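Local coordinates for B12-binding domain-containing protein (Kitasatospora setae, PDB 6WTE) that is a radical SAM methyltransferase, TsrM, that binds cobalamin and a [4Fe-4S] cluster and is thought to transfer methyl groups by a non-radical route, at residues Ile221-Gly226 with Thr269-Phe274; Arg304-Cys309 with Gly326-Asn331. One frame throughout, in Å; residues are numbered along the deposited sequence. Where two conformers were deposited one is given.

In the fold
After the B12-binding domain at the N terminus, the chain enters the radical SAM core. Contact 1 pairs the end of strand 219-221 with that of strand 266-269, closing a 42-residue excursion that holds the cluster cysteines and helix 249-261. The chain then runs through helix 278-294 into strand 304-309, and contact 2 closes a shorter loop, built around helix 316-325, against strand 327-335. The two closures follow in series, neither nested nor crossing. Strand 266-269 lies between strands 219-221 and 304-309 and runs parallel to both, and Phe274 N and Thr269 N each probably bond to strand 304-309, so contacts 1 and 2 are neighbouring parts of a single barrel wall.

Contact 1 of 2, residues Ile221-Gly226 with Thr269-Phe274; sequences ILTKNG and TTDSEF. With SF4 (iron/sulfur cluster), chain C.
Ile221 and Thr269 form one parallel bridge, their CA atoms 5.0 Å apart, and Thr270 N extends it with a 2.8 Å hydrogen bond to Ile221 O before the two backbones part. Beyond this point Asp271 does the joining. Its OD1 takes two backbone donors: Thr223 N, at 2.8 Å with an N-H...O angle of 161°, on the syn lone pair, and Lys224 N at 3.1 Å, from 55° above the carboxylate plane. The other oxygen, OD2, receives Thr223 OG1 at 2.5 Å, but it is mainly the two N-H groups at OD1 that should keep the carboxylate from rotating. Thr223 CG2 meanwhile turns toward Phe274 CE1.

The side chain of Lys224 crosses that of Asp271 at about a right angle. CG lies between the backbone N and carbonyl carbon (chi1 57°); that torsion, with a bend at chi2, lays CG and CE beside OD2. In the conformer described, one of two deposited, NZ passes on to Phe274 O at 2.6 Å. NZ also bonds Leu276 O, and at 4.1 Å from Asp271 OD2 it is no salt-bridge partner, though its charge would probably steady the carboxylate.

Further along, water replaces direct pairing. One water accepts from Ser272 N and lies within bonding distance of Lys224 O and Gly226 O; a second links Gly226 N to Ser272 OG, a hydroxyl that also bonds Glu236. Glu273 turns off toward the cluster, where OE2 binds iron FE3 at 1.9 Å.

Parallel strand ends whose loops carry the cofactor site are characteristic of the radical SAM partial TIM barrel. With Cys227, Cys231 and Cys234 on the cluster, Glu273 supplies a protein ligand where S-adenosylmethionine usually chelates iron, consistent with non-radical chemistry.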
ATOM      1  N   ILE A 221       9.907   2.745  -7.634  1.00 12.31           N
ATOM      2  CA  ILE A 221      10.913   3.709  -7.209  1.00 11.09           C
ATOM      3  C   ILE A 221      10.304   4.590  -6.134  1.00 11.90           C
ATOM      4  O   ILE A 221       9.242   5.186  -6.332  1.00 11.71           O
ATOM      5  CB  ILE A 221      11.457   4.560  -8.375  1.00 11.00           C
ATOM      6  CG1 ILE A 221      12.513   5.540  -7.859  1.00 12.39           C
ATOM      7  CG2 ILE A 221      10.332   5.285  -9.111  1.00 12.60           C
ATOM      8  CD1 ILE A 221      13.796   4.861  -7.356  1.00 12.82           C
ATOM      9  N   LEU A 222      10.979   4.662  -4.995  1.00 10.89           N
ATOM     10  CA  LEU A 222      10.592   5.534  -3.902  1.00 11.02           C
ATOM     11  C   LEU A 222      11.365   6.839  -4.019  1.00 10.72           C
ATOM     12  O   LEU A 222      12.580   6.826  -4.235  1.00 12.09           O
ATOM     13  CB  LEU A 222      10.895   4.859  -2.565  1.00 10.55           C
ATOM     14  CG  LEU A 222      10.634   5.712  -1.328  1.00 10.05           C
ATOM     15  CD1 LEU A 222       9.144   5.954  -1.181  1.00 11.88           C
ATOM     16  CD2 LEU A 222      11.206   5.014  -0.096  1.00 10.07           C
ATOM     17  N   THR A 223      10.666   7.966  -3.888  1.00 10.86           N
ATOM     18  CA  THR A 223      11.354   9.251  -3.865  1.00 11.29           C
ATOM     19  C   THR A 223      11.308   9.932  -2.507  1.00 11.96           C
ATOM     20  O   THR A 223      12.218  10.701  -2.179  1.00 12.15           O
ATOM     21  CB  THR A 223      10.784  10.198  -4.940  1.00 12.61           C
ATOM     22  OG1 THR A 223       9.672  10.945  -4.424  1.00 14.04           O
ATOM     23  CG2 THR A 223      10.340   9.410  -6.175  1.00 12.56           C
ATOM     24  N   LYS A 224      10.307   9.627  -1.690  1.00 10.30           N
ATOM     25  CA  LYS A 224      10.173  10.249  -0.381  0.50 12.80           C
ATOM     26  C   LYS A 224       9.206   9.426   0.457  1.00 12.19           C
ATOM     27  O   LYS A 224       8.193   8.942  -0.053  1.00 12.57           O
ATOM     28  CB  LYS A 224       9.679  11.697  -0.506  0.50 12.91           C
ATOM     29  CG  LYS A 224       8.360  11.833  -1.257  0.50 12.50           C
ATOM     30  CD  LYS A 224       8.294  13.135  -2.046  0.50 14.26           C
ATOM     31  CE  LYS A 224       7.066  13.164  -2.945  0.50 13.91           C
ATOM     32  NZ  LYS A 224       7.113  14.285  -3.927  0.50 10.94           N
ATOM     33  N   ASN A 225       9.520   9.275   1.736  1.00 10.99           N
ATOM     34  CA  ASN A 225       8.640   8.553   2.637  1.00 10.95           C
ATOM     35  C   ASN A 225       7.709   9.517   3.364  1.00 10.45           C
ATOM     36  O   ASN A 225       8.127  10.593   3.794  1.00 12.31           O
ATOM     37  CB  ASN A 225       9.444   7.757   3.663  1.00 11.38           C
ATOM     38  CG  ASN A 225       8.559   6.991   4.609  1.00 10.25           C
ATOM     39  OD1 ASN A 225       8.021   5.944   4.249  1.00 13.47           O
ATOM     40  ND2 ASN A 225       8.374   7.514   5.822  1.00 10.03           N
ATOM     41  N   GLY A 226       6.459   9.109   3.521  1.00 11.41           N
ATOM     42  CA  GLY A 226       5.535   9.750   4.435  1.00 10.02           C
ATOM     43  C   GLY A 226       4.477  10.569   3.713  1.00 11.13           C
ATOM     44  O   GLY A 226       4.512  10.767   2.501  1.00 13.26           O
ATOM     45  N   THR A 269       6.111   5.187  -9.271  1.00 13.23           N
ATOM     46  CA  THR A 269       6.508   5.835  -8.025  1.00 11.33           C
ATOM     47  C   THR A 269       5.780   5.174  -6.861  1.00 15.89           C
ATOM     48  O   THR A 269       4.606   4.813  -6.974  1.00 15.31           O
ATOM     49  CB  THR A 269       6.196   7.339  -8.050  1.00 16.32           C
ATOM     50  OG1 THR A 269       4.801   7.545  -8.300  1.00 16.70           O
ATOM     51  CG2 THR A 269       7.007   8.036  -9.125  1.00 17.03           C
ATOM     52  N   THR A 270       6.488   4.984  -5.745  1.00  9.85           N
ATOM     53  CA  THR A 270       5.893   4.357  -4.568  1.00 11.42           C
ATOM     54  C   THR A 270       5.783   5.316  -3.388  1.00 14.02           C
ATOM     55  O   THR A 270       5.716   4.877  -2.234  1.00 13.57           O
ATOM     56  CB  THR A 270       6.679   3.114  -4.157  1.00 11.64           C
ATOM     57  OG1 THR A 270       8.010   3.496  -3.791  1.00 11.20           O
ATOM     58  CG2 THR A 270       6.715   2.121  -5.300  1.00 12.26           C
ATOM     59  N   ASP A 271       5.808   6.613  -3.655  1.00 10.53           N
ATOM     60  CA  ASP A 271       5.457   7.602  -2.651  1.00 14.18           C
ATOM     61  C   ASP A 271       3.996   7.440  -2.250  1.00 12.13           C
ATOM     62  O   ASP A 271       3.191   6.840  -2.964  1.00 17.90           O
ATOM     63  CB  ASP A 271       5.679   9.011  -3.203  1.00 12.10           C
ATOM     64  CG  ASP A 271       7.092   9.221  -3.697  1.00 14.75           C
ATOM     65  OD1 ASP A 271       7.965   8.387  -3.386  1.00 11.58           O
ATOM     66  OD2 ASP A 271       7.328  10.211  -4.415  1.00 16.47           O
ATOM     67  N   SER A 272       3.644   8.028  -1.105  1.00 12.68           N
ATOM     68  CA  SER A 272       2.230   8.156  -0.773  1.00 12.96           C
ATOM     69  C   SER A 272       1.508   8.974  -1.839  1.00 13.12           C
ATOM     70  O   SER A 272       0.458   8.566  -2.352  1.00 15.35           O
ATOM     71  CB  SER A 272       2.071   8.785   0.610  1.00  9.64           C
ATOM     72  OG  SER A 272       2.481   7.877   1.624  1.00 12.75           O
ATOM     73  N   GLU A 273       2.067  10.130  -2.195  1.00 11.56           N
ATOM     74  CA  GLU A 273       1.530  10.972  -3.265  1.00 10.08           C
ATOM     75  C   GLU A 273       2.714  11.647  -3.938  1.00 11.84           C
ATOM     76  O   GLU A 273       3.447  12.388  -3.278  1.00 11.96           O
ATOM     77  CB  GLU A 273       0.557  12.034  -2.726  1.00 13.89           C
ATOM     78  CG  GLU A 273      -0.523  11.519  -1.784  1.00 11.17           C
ATOM     79  CD  GLU A 273      -1.622  10.770  -2.501  1.00 13.76           C
ATOM     80  OE1 GLU A 273      -1.644  10.791  -3.751  1.00 16.40           O
ATOM     81  OE2 GLU A 273      -2.480  10.175  -1.816  1.00 14.26           O
ATOM     82  N   PHE A 274       2.895  11.422  -5.243  1.00 12.80           N
ATOM     83  CA  PHE A 274       4.109  11.921  -5.889  1.00 13.57           C
ATOM     84  C   PHE A 274       4.161  13.447  -5.899  1.00 13.95           C
ATOM     85  O   PHE A 274       5.237  14.028  -5.719  1.00 12.42           O
ATOM     86  CB  PHE A 274       4.233  11.376  -7.315  1.00 11.78           C
ATOM     87  CG  PHE A 274       5.464  11.862  -8.048  1.00 12.62           C
ATOM     88  CD1 PHE A 274       6.728  11.654  -7.527  1.00 15.30           C
ATOM     89  CD2 PHE A 274       5.349  12.528  -9.259  1.00 10.49           C
ATOM     90  CE1 PHE A 274       7.864  12.097  -8.199  1.00 15.89           C
ATOM     91  CE2 PHE A 274       6.476  12.976  -9.936  1.00 13.26           C
ATOM     92  CZ  PHE A 274       7.734  12.761  -9.407  1.00 12.49           C
TER
HETATM   93 FE1  SF4 C 801      -4.565  11.708   1.934  1.00 12.88          FE
HETATM   94 FE2  SF4 C 801      -1.861  11.381   2.293  1.00 11.85          FE
HETATM   95 FE3  SF4 C 801      -3.011  10.486   0.007  1.00 13.00          FE
HETATM   96 FE4  SF4 C 801      -3.515   9.222   2.342  1.00 12.89          FE
HETATM   97  S1  SF4 C 801      -1.502   9.354   1.290  1.00 12.13           S
HETATM   98  S2  SF4 C 801      -5.043   9.802   0.759  1.00 12.93           S
HETATM   99  S3  SF4 C 801      -3.497  10.962   3.820  1.00 12.61           S
HETATM  100  S4  SF4 C 801      -2.908  12.661   0.708  1.00 13.13           S
HETATM  101  O   HOH W   1       5.558   9.788   0.269  1.00 14.37           O
HETATM  102  O   HOH W   2       4.989   7.125   2.214  1.00 13.16           O
HETATM  103  O   HOH W   3       4.031  11.741  -0.812  1.00 16.67           O

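Contact 2 of 2, residues Arg304-Cys309 with Gly326-Asn331; sequences RLWVYC and GCRGVN
Leu305, Trp306, Val307 and Tyr308 pair in parallel with Cys327, Gly329, Val330 and Asn331, the strand axes 19° apart; the one-residue shift between Leu305 and Trp306 is a beta bulge with Arg328 as the extra residue, its N still bonded to Leu305 O. Arg328 can be followed outward. Its CB sits over one face of Trp306, 3.8 Å from the centroid of the six-membered ring and 21° off the normal, a CH-pi contact. Chi1 of -70° sets CG anti to the carbonyl carbon, which brings it to Arg304 CB at 3.8 Å. After a bend at chi2, the guanidinium turns a face to Arg304 CD, which lies over its centre, 4.1 Å from Arg328 CZ.

Trp306 also rests against the backbone, its CE3 3.5 Å from Gly329 CA; a CB on Gly329 would clash with Trp306 CE3. An alanine in place of Trp306 would probably leave Arg328 CB and Gly329 without their aromatic cover and Asp266 without the bond from NE1. On the Leu305 and Cys327 side, Val307 CG2 packs on Val330 CG2 at 3.6 Å. At the far end Tyr308 CD2 touches Asn331 CB at 3.6 Å, and Cys309 N bonds Asn331 O at 2.7 Å.

The chemistry is thus divided: five backbone bonds join the two strands of this beta-alpha-beta unit, apolar side chains pack beside Val307, rings meet arginine and asparagine on the other face, and Arg304 sends its charge to Asp266.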
ATOM      1  N   ARG A 304       9.549   4.914 -18.814  1.00 14.18           N
ATOM      2  CA  ARG A 304       8.102   5.084 -18.893  1.00 12.59           C
ATOM      3  C   ARG A 304       7.613   5.180 -17.452  1.00 16.71           C
ATOM      4  O   ARG A 304       7.503   4.162 -16.766  1.00 13.49           O
ATOM      5  CB  ARG A 304       7.454   3.935 -19.659  1.00 13.86           C
ATOM      6  CG  ARG A 304       7.968   3.828 -21.096  1.00 18.60           C
ATOM      7  CD  ARG A 304       7.217   2.790 -21.914  1.00 22.89           C
ATOM      8  NE  ARG A 304       7.524   1.413 -21.523  1.00 23.65           N
ATOM      9  CZ  ARG A 304       8.436   0.641 -22.110  1.00 20.64           C
ATOM     10  NH1 ARG A 304       9.156   1.101 -23.124  1.00 26.56           N
ATOM     11  NH2 ARG A 304       8.630  -0.599 -21.681  1.00 21.71           N
ATOM     12  N   LEU A 305       7.346   6.402 -16.994  1.00 14.80           N
ATOM     13  CA  LEU A 305       7.085   6.674 -15.585  1.00 12.20           C
ATOM     14  C   LEU A 305       5.588   6.693 -15.320  1.00 13.46           C
ATOM     15  O   LEU A 305       4.825   7.329 -16.059  1.00 13.18           O
ATOM     16  CB  LEU A 305       7.704   8.010 -15.168  1.00 14.06           C
ATOM     17  CG  LEU A 305       7.652   8.361 -13.682  1.00 16.07           C
ATOM     18  CD1 LEU A 305       8.439   7.344 -12.873  1.00 15.62           C
ATOM     19  CD2 LEU A 305       8.213   9.761 -13.483  1.00 21.05           C
ATOM     20  N   TRP A 306       5.176   6.026 -14.248  1.00 11.91           N
ATOM     21  CA  TRP A 306       3.778   5.957 -13.846  1.00 10.85           C
ATOM     22  C   TRP A 306       3.687   6.495 -12.428  1.00 14.07           C
ATOM     23  O   TRP A 306       4.370   5.992 -11.533  1.00 15.07           O
ATOM     24  CB  TRP A 306       3.257   4.522 -13.938  1.00 11.07           C
ATOM     25  CG  TRP A 306       3.439   3.943 -15.319  1.00 12.64           C
ATOM     26  CD1 TRP A 306       4.551   3.312 -15.806  1.00 13.45           C
ATOM     27  CD2 TRP A 306       2.490   3.968 -16.390  1.00 13.33           C
ATOM     28  NE1 TRP A 306       4.348   2.942 -17.116  1.00 14.52           N
ATOM     29  CE2 TRP A 306       3.092   3.340 -17.498  1.00 12.31           C
ATOM     30  CE3 TRP A 306       1.192   4.473 -16.523  1.00 14.06           C
ATOM     31  CZ2 TRP A 306       2.433   3.186 -18.716  1.00 15.87           C
ATOM     32  CZ3 TRP A 306       0.543   4.321 -17.737  1.00 16.56           C
ATOM     33  CH2 TRP A 306       1.163   3.681 -18.816  1.00 13.74           C
ATOM     34  N   VAL A 307       2.875   7.530 -12.230  1.00 12.62           N
ATOM     35  CA  VAL A 307       2.849   8.228 -10.948  1.00  9.94           C
ATOM     36  C   VAL A 307       1.432   8.233 -10.388  1.00 13.49           C
ATOM     37  O   VAL A 307       0.445   8.042 -11.103  1.00 12.97           O
ATOM     38  CB  VAL A 307       3.397   9.673 -11.056  1.00 14.56           C
ATOM     39  CG1 VAL A 307       4.821   9.667 -11.609  1.00 16.15           C
ATOM     40  CG2 VAL A 307       2.483  10.561 -11.930  1.00 10.19           C
ATOM     41  N   TYR A 308       1.351   8.427  -9.071  1.00 11.22           N
ATOM     42  CA  TYR A 308       0.092   8.546  -8.346  1.00 16.90           C
ATOM     43  C   TYR A 308       0.077   9.903  -7.663  1.00 16.04           C
ATOM     44  O   TYR A 308       1.046  10.266  -6.986  1.00 14.83           O
ATOM     45  CB  TYR A 308      -0.083   7.429  -7.305  1.00 19.81           C
ATOM     46  CG  TYR A 308      -1.482   7.403  -6.728  1.00 20.32           C
ATOM     47  CD1 TYR A 308      -1.828   8.197  -5.640  1.00 24.97           C
ATOM     48  CD2 TYR A 308      -2.465   6.599  -7.291  1.00 21.09           C
ATOM     49  CE1 TYR A 308      -3.112   8.186  -5.127  1.00 23.38           C
ATOM     50  CE2 TYR A 308      -3.745   6.578  -6.784  1.00 22.32           C
ATOM     51  CZ  TYR A 308      -4.064   7.373  -5.705  1.00 24.77           C
ATOM     52  OH  TYR A 308      -5.342   7.350  -5.198  1.00 28.19           O
ATOM     53  N   CYS A 309      -1.021  10.644  -7.831  1.00 13.49           N
ATOM     54  CA  CYS A 309      -1.068  12.045  -7.446  1.00 14.77           C
ATOM     55  C   CYS A 309      -2.382  12.368  -6.759  1.00 12.23           C
ATOM     56  O   CYS A 309      -3.377  11.653  -6.897  1.00 13.40           O
ATOM     57  CB  CYS A 309      -0.935  12.988  -8.655  1.00 12.13           C
ATOM     58  SG  CYS A 309       0.675  13.035  -9.435  1.00 16.79           S
ATOM     59  N   GLY A 326       9.400  11.439 -19.297  1.00 16.59           N
ATOM     60  CA  GLY A 326       8.942  10.139 -19.729  1.00 19.32           C
ATOM     61  C   GLY A 326       7.692   9.621 -19.037  1.00 15.11           C
ATOM     62  O   GLY A 326       7.434   8.409 -19.089  1.00 14.22           O
ATOM     63  N   CYS A 327       6.921  10.485 -18.390  1.00 13.51           N
ATOM     64  CA  CYS A 327       5.683  10.047 -17.769  1.00 13.14           C
ATOM     65  C   CYS A 327       4.693   9.579 -18.829  1.00 13.49           C
ATOM     66  O   CYS A 327       4.430  10.284 -19.811  1.00 14.95           O
ATOM     67  CB  CYS A 327       5.086  11.183 -16.946  1.00 14.35           C
ATOM     68  SG  CYS A 327       3.589  10.752 -16.070  1.00 14.43           S
ATOM     69  N   ARG A 328       4.151   8.380 -18.631  1.00 12.98           N
ATOM     70  CA  ARG A 328       3.125   7.832 -19.504  1.00 12.13           C
ATOM     71  C   ARG A 328       1.734   7.863 -18.890  1.00 12.31           C
ATOM     72  O   ARG A 328       0.747   7.816 -19.636  1.00 12.73           O
ATOM     73  CB  ARG A 328       3.461   6.382 -19.884  1.00 13.93           C
ATOM     74  CG  ARG A 328       4.653   6.220 -20.808  1.00 15.54           C
ATOM     75  CD  ARG A 328       4.383   6.866 -22.161  1.00 19.08           C
ATOM     76  NE  ARG A 328       5.498   6.668 -23.084  1.00 28.33           N
ATOM     77  CZ  ARG A 328       5.499   5.780 -24.071  1.00 33.44           C
ATOM     78  NH1 ARG A 328       4.439   5.007 -24.275  1.00 31.32           N
ATOM     79  NH2 ARG A 328       6.559   5.671 -24.863  1.00 38.57           N
ATOM     80  N   GLY A 329       1.623   7.923 -17.563  1.00 11.06           N
ATOM     81  CA  GLY A 329       0.318   7.879 -16.933  1.00 10.90           C
ATOM     82  C   GLY A 329       0.319   8.520 -15.568  1.00 14.98           C
ATOM     83  O   GLY A 329       1.309   8.454 -14.829  1.00 11.98           O
ATOM     84  N   VAL A 330      -0.813   9.135 -15.226  1.00 11.17           N
ATOM     85  CA  VAL A 330      -1.058   9.712 -13.908  1.00 13.33           C
ATOM     86  C   VAL A 330      -2.340   9.105 -13.360  1.00 12.04           C
ATOM     87  O   VAL A 330      -3.379   9.114 -14.031  1.00 13.82           O
ATOM     88  CB  VAL A 330      -1.168  11.250 -13.962  1.00 10.48           C
ATOM     89  CG1 VAL A 330      -1.596  11.814 -12.601  1.00 11.58           C
ATOM     90  CG2 VAL A 330       0.155  11.863 -14.407  1.00 11.03           C
ATOM     91  N   ASN A 331      -2.257   8.573 -12.150  1.00 13.52           N
ATOM     92  CA  ASN A 331      -3.404   8.093 -11.396  1.00 14.36           C
ATOM     93  C   ASN A 331      -3.670   9.113 -10.298  1.00 12.97           C
ATOM     94  O   ASN A 331      -2.752   9.467  -9.551  1.00 15.33           O
ATOM     95  CB  ASN A 331      -3.113   6.704 -10.810  1.00 12.41           C
ATOM     96  CG  ASN A 331      -4.368   5.974 -10.365  1.00 21.19           C
ATOM     97  OD1 ASN A 331      -5.410   6.580 -10.132  1.00 22.44           O
ATOM     98  ND2 ASN A 331      -4.266   4.660 -10.242  1.00 26.61           N
TER